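Local coordinates for protein-L-isoaspartate(D-aspartate) O-methyltransferase (Sulfolobus tokodaii, PDB 1VBF) that probably methylates L-isoaspartyl residues in damaged proteins, with S-adenosyl-L-methionine as methyl donor, as a step in their repair or degradation, at residues B[68-80]-B[88-100]. Sequence-based numbering, arbitrary orientation.
Sequences LHKGQKVLEIGTG and IAEIVDKVVSVEI
The carboxylate of E76 meets the hydroxyl of S97: S97 OG donates to the anti lone pair of E76 OE1, 2.6 Å away. From helix 83-91 T85 also bonds OE1, while I88 CD1 approaches the other oxygen, E76 OE2, at 4.1 Å, and W141 reaches that oxygen weakly. The E99 carboxylate is likewise met on an anti side, G80 N lying 2.9 Å from E99 OE2 and 27° out of the carboxylate plane. A bend at chi2 (61°) turns the E99 carboxylate back toward the glycine. At the far end, one face of the H69 ring carries the amide nitrogen of Q72, offset toward the rim, while H69 N donates to Q72 OE1 from above the amide plane, across the type II turn from H69 to Q72.

The pair illustrates how neighbouring parallel strands are zipped. V74 and E76 each donate to 94-99 and accept from it; V96 N, for example, lies 2.9 Å from V74 O. At the C-terminal end V98 O takes two donors, G78 N nearly along its C=O axis and T79 N from above the carbonyl plane. On the helix-covered face, V74 CG2 rests against V92 CG2 (3.5 Å) and V74 CG1 against I88 CG2. Where the loop leads into strand 73-77, I91 CG2 packs across L68 CB at about a right angle. An alanine in place of E76 would probably leave the S97 and T85 hydroxyls without their shared acceptor and open a gap beside I88. On the other face L75 CD1 touches V96 CG1 at 3.9 Å.

Strand 73-77, helix 83-91 and strand 94-99 form a beta-alpha-beta crossover of the Rossmann-like methyltransferase fold. Its glycine-rich turn at 78-80 and the acidic E99 ending the second strand are consistent with the S-adenosyl-L-methionine pocket of related enzymes.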
loop_
_atom_site.group_PDB
_atom_site.type_symbol
_atom_site.label_atom_id
_atom_site.label_comp_id
_atom_site.label_asym_id
_atom_site.label_seq_id
_atom_site.Cartn_x
_atom_site.Cartn_y
_atom_site.Cartn_z
ATOM N N LEU B 68 -6.097 29.474 -30.071
ATOM C CA LEU B 68 -6.738 29.269 -31.346
ATOM C C LEU B 68 -7.166 30.571 -32.020
ATOM O O LEU B 68 -7.741 31.448 -31.378
ATOM C CB LEU B 68 -7.955 28.384 -31.139
ATOM C CG LEU B 68 -7.701 26.952 -30.670
ATOM C CD1 LEU B 68 -9.028 26.287 -30.261
ATOM C CD2 LEU B 68 -6.996 26.182 -31.790
ATOM N N HIS B 69 -6.869 30.708 -33.312
ATOM C CA HIS B 69 -7.288 31.886 -34.074
ATOM C C HIS B 69 -7.543 31.589 -35.564
ATOM O O HIS B 69 -7.298 30.479 -36.038
ATOM C CB HIS B 69 -6.303 33.064 -33.887
ATOM C CG HIS B 69 -4.868 32.735 -34.164
ATOM N ND1 HIS B 69 -4.387 32.503 -35.432
ATOM C CD2 HIS B 69 -3.801 32.629 -33.330
ATOM C CE1 HIS B 69 -3.082 32.265 -35.376
ATOM N NE2 HIS B 69 -2.705 32.337 -34.113
ATOM N N LYS B 70 -8.076 32.577 -36.283
ATOM C CA LYS B 70 -8.393 32.464 -37.713
ATOM C C LYS B 70 -7.304 31.810 -38.532
ATOM O O LYS B 70 -6.123 31.991 -38.271
ATOM C CB LYS B 70 -8.610 33.841 -38.349
ATOM C CG LYS B 70 -9.556 34.801 -37.649
ATOM C CD LYS B 70 -9.430 36.205 -38.267
ATOM C CE LYS B 70 -10.287 37.242 -37.532
ATOM N NZ LYS B 70 -10.098 38.624 -38.085
ATOM N N GLY B 71 -7.726 31.073 -39.548
ATOM C CA GLY B 71 -6.793 30.449 -40.458
ATOM C C GLY B 71 -5.762 29.447 -39.994
ATOM O O GLY B 71 -4.728 29.314 -40.631
ATOM N N GLN B 72 -6.011 28.745 -38.895
ATOM C CA GLN B 72 -5.047 27.744 -38.469
ATOM C C GLN B 72 -5.539 26.361 -38.918
ATOM O O GLN B 72 -6.713 26.176 -39.265
ATOM C CB GLN B 72 -4.883 27.730 -36.947
ATOM C CG GLN B 72 -4.437 29.025 -36.323
ATOM C CD GLN B 72 -4.282 28.924 -34.807
ATOM O OE1 GLN B 72 -5.228 28.581 -34.088
ATOM N NE2 GLN B 72 -3.091 29.233 -34.322
ATOM N N LYS B 73 -4.627 25.397 -38.927
ATOM C CA LYS B 73 -4.978 24.032 -39.263
ATOM C C LYS B 73 -4.724 23.339 -37.940
ATOM O O LYS B 73 -3.609 23.390 -37.411
ATOM C CB LYS B 73 -4.052 23.473 -40.334
ATOM C CG LYS B 73 -4.619 22.268 -41.061
ATOM C CD LYS B 73 -3.711 21.917 -42.212
ATOM C CE LYS B 73 -4.359 20.960 -43.190
ATOM N NZ LYS B 73 -3.505 20.889 -44.407
ATOM N N VAL B 74 -5.753 22.700 -37.403
ATOM C CA VAL B 74 -5.644 22.042 -36.109
ATOM C C VAL B 74 -5.851 20.544 -36.156
ATOM O O VAL B 74 -6.828 20.068 -36.730
ATOM C CB VAL B 74 -6.682 22.640 -35.124
ATOM C CG1 VAL B 74 -6.674 21.880 -33.795
ATOM C CG2 VAL B 74 -6.405 24.127 -34.942
ATOM N N LEU B 75 -4.930 19.803 -35.550
ATOM C CA LEU B 75 -5.052 18.351 -35.479
ATOM C C LEU B 75 -5.584 18.025 -34.079
ATOM O O LEU B 75 -5.022 18.495 -33.087
ATOM C CB LEU B 75 -3.688 17.683 -35.682
ATOM C CG LEU B 75 -3.675 16.178 -35.386
ATOM C CD1 LEU B 75 -4.431 15.444 -36.470
ATOM C CD2 LEU B 75 -2.252 15.661 -35.299
ATOM N N GLU B 76 -6.657 17.241 -34.002
ATOM C CA GLU B 76 -7.260 16.844 -32.728
ATOM C C GLU B 76 -7.253 15.323 -32.556
ATOM O O GLU B 76 -7.918 14.624 -33.325
ATOM C CB GLU B 76 -8.719 17.310 -32.648
ATOM C CG GLU B 76 -9.461 16.761 -31.438
ATOM C CD GLU B 76 -10.958 16.999 -31.478
ATOM O OE1 GLU B 76 -11.634 16.392 -32.330
ATOM O OE2 GLU B 76 -11.470 17.788 -30.653
ATOM N N ILE B 77 -6.542 14.815 -31.542
ATOM C CA ILE B 77 -6.488 13.371 -31.304
ATOM C C ILE B 77 -7.540 12.907 -30.287
ATOM O O ILE B 77 -7.359 13.074 -29.084
ATOM C CB ILE B 77 -5.112 12.916 -30.774
ATOM C CG1 ILE B 77 -3.964 13.508 -31.609
ATOM C CG2 ILE B 77 -5.060 11.399 -30.768
ATOM C CD1 ILE B 77 -3.968 13.173 -33.083
ATOM N N GLY B 78 -8.632 12.327 -30.776
ATOM C CA GLY B 78 -9.684 11.840 -29.905
ATOM C C GLY B 78 -11.017 12.545 -30.101
ATOM O O GLY B 78 -11.552 13.161 -29.179
ATOM N N THR B 79 -11.585 12.436 -31.292
ATOM C CA THR B 79 -12.849 13.095 -31.613
ATOM C C THR B 79 -13.933 12.952 -30.554
ATOM O O THR B 79 -14.551 13.937 -30.155
ATOM C CB THR B 79 -13.406 12.591 -32.975
ATOM O OG1 THR B 79 -12.400 12.764 -33.978
ATOM C CG2 THR B 79 -14.648 13.376 -33.385
ATOM N N GLY B 80 -14.169 11.734 -30.097
ATOM C CA GLY B 80 -15.194 11.548 -29.096
ATOM C C GLY B 80 -16.550 11.972 -29.621
ATOM O O GLY B 80 -16.895 11.627 -30.748
ATOM N N ILE B 88 -13.601 24.187 -32.135
ATOM C CA ILE B 88 -12.378 24.519 -32.857
ATOM C C ILE B 88 -12.726 24.924 -34.302
ATOM O O ILE B 88 -12.238 25.933 -34.836
ATOM C CB ILE B 88 -11.412 23.314 -32.865
ATOM C CG1 ILE B 88 -11.087 22.917 -31.424
ATOM C CG2 ILE B 88 -10.111 23.657 -33.630
ATOM C CD1 ILE B 88 -10.240 21.684 -31.314
ATOM N N ALA B 89 -13.583 24.127 -34.925
ATOM C CA ALA B 89 -14.029 24.375 -36.291
ATOM C C ALA B 89 -14.589 25.798 -36.437
ATOM O O ALA B 89 -14.398 26.459 -37.458
ATOM C CB ALA B 89 -15.086 23.357 -36.663
ATOM N N GLU B 90 -15.295 26.263 -35.415
ATOM C CA GLU B 90 -15.843 27.611 -35.432
ATOM C C GLU B 90 -14.757 28.687 -35.548
ATOM O O GLU B 90 -14.941 29.691 -36.211
ATOM C CB GLU B 90 -16.630 27.862 -34.154
ATOM C CG GLU B 90 -17.874 27.013 -33.991
ATOM C CD GLU B 90 -19.080 27.567 -34.743
ATOM O OE1 GLU B 90 -19.120 28.796 -34.991
ATOM O OE2 GLU B 90 -19.995 26.771 -35.063
ATOM N N ILE B 91 -13.614 28.464 -34.927
ATOM C CA ILE B 91 -12.573 29.468 -34.907
ATOM C C ILE B 91 -11.574 29.352 -36.027
ATOM O O ILE B 91 -11.187 30.332 -36.676
ATOM C CB ILE B 91 -11.765 29.368 -33.563
ATOM C CG1 ILE B 91 -12.711 29.484 -32.375
ATOM C CG2 ILE B 91 -10.589 30.379 -33.536
ATOM C CD1 ILE B 91 -12.086 29.027 -31.089
ATOM N N VAL B 92 -11.140 28.121 -36.215
ATOM C CA VAL B 92 -10.090 27.797 -37.155
ATOM C C VAL B 92 -10.467 27.593 -38.639
ATOM O O VAL B 92 -11.634 27.451 -38.986
ATOM C CB VAL B 92 -9.334 26.566 -36.566
ATOM C CG1 VAL B 92 -9.327 25.405 -37.544
ATOM C CG2 VAL B 92 -7.932 26.982 -36.155
ATOM N N ASP B 93 -9.460 27.602 -39.509
ATOM C CA ASP B 93 -9.714 27.385 -40.921
ATOM C C ASP B 93 -10.140 25.935 -41.114
ATOM O O ASP B 93 -11.296 25.657 -41.429
ATOM C CB ASP B 93 -8.467 27.666 -41.757
ATOM C CG ASP B 93 -8.709 27.431 -43.232
ATOM O OD1 ASP B 93 -7.746 27.354 -44.026
ATOM O OD2 ASP B 93 -9.894 27.319 -43.603
ATOM N N LYS B 94 -9.200 25.016 -40.906
ATOM C CA LYS B 94 -9.462 23.583 -41.044
ATOM C C LYS B 94 -9.116 22.742 -39.819
ATOM O O LYS B 94 -8.182 23.049 -39.082
ATOM C CB LYS B 94 -8.724 23.032 -42.262
ATOM C CG LYS B 94 -9.508 23.224 -43.537
ATOM C CD LYS B 94 -8.589 23.330 -44.721
ATOM C CE LYS B 94 -9.177 24.275 -45.772
ATOM N NZ LYS B 94 -8.115 24.771 -46.708
ATOM N N VAL B 95 -9.868 21.664 -39.624
ATOM C CA VAL B 95 -9.663 20.771 -38.492
ATOM C C VAL B 95 -9.614 19.303 -38.910
ATOM O O VAL B 95 -10.578 18.793 -39.479
ATOM C CB VAL B 95 -10.806 20.919 -37.459
ATOM C CG1 VAL B 95 -10.640 19.951 -36.336
ATOM C CG2 VAL B 95 -10.822 22.302 -36.909
ATOM N N VAL B 96 -8.496 18.628 -38.638
ATOM C CA VAL B 96 -8.381 17.197 -38.920
ATOM C C VAL B 96 -8.539 16.512 -37.552
ATOM O O VAL B 96 -7.791 16.802 -36.628
ATOM C CB VAL B 96 -7.008 16.843 -39.511
ATOM C CG1 VAL B 96 -6.845 15.340 -39.554
ATOM C CG2 VAL B 96 -6.865 17.430 -40.923
ATOM N N SER B 97 -9.504 15.613 -37.417
ATOM C CA SER B 97 -9.739 14.956 -36.141
ATOM C C SER B 97 -9.793 13.426 -36.217
ATOM O O SER B 97 -10.587 12.863 -36.965
ATOM C CB SER B 97 -11.035 15.471 -35.543
ATOM O OG SER B 97 -11.355 14.801 -34.338
ATOM N N VAL B 98 -8.984 12.767 -35.389
ATOM C CA VAL B 98 -8.889 11.314 -35.374
ATOM C C VAL B 98 -9.592 10.613 -34.203
ATOM O O VAL B 98 -9.512 11.070 -33.075
ATOM C CB VAL B 98 -7.403 10.907 -35.330
ATOM C CG1 VAL B 98 -7.265 9.404 -35.512
ATOM C CG2 VAL B 98 -6.619 11.709 -36.366
ATOM N N GLU B 99 -10.256 9.491 -34.475
ATOM C CA GLU B 99 -10.926 8.703 -33.448
ATOM C C GLU B 99 -10.571 7.223 -33.676
ATOM O O GLU B 99 -10.689 6.728 -34.792
ATOM C CB GLU B 99 -12.432 8.895 -33.519
ATOM C CG GLU B 99 -13.178 7.913 -32.633
ATOM C CD GLU B 99 -12.805 8.060 -31.166
ATOM O OE1 GLU B 99 -12.559 7.030 -30.499
ATOM O OE2 GLU B 99 -12.760 9.211 -30.681
ATOM N N ILE B 100 -10.149 6.512 -32.634
ATOM C CA ILE B 100 -9.744 5.118 -32.789
ATOM C C ILE B 100 -10.848 4.098 -32.575
ATOM O O ILE B 100 -10.780 2.977 -33.086
ATOM C CB ILE B 100 -8.556 4.778 -31.829
ATOM C CG1 ILE B 100 -7.896 3.466 -32.231
ATOM C CG2 ILE B 100 -9.041 4.625 -30.403
ATOM C CD1 ILE B 100 -6.546 3.257 -31.555
HETATM O O HOH W 1 -12.990 11.056 -36.164
#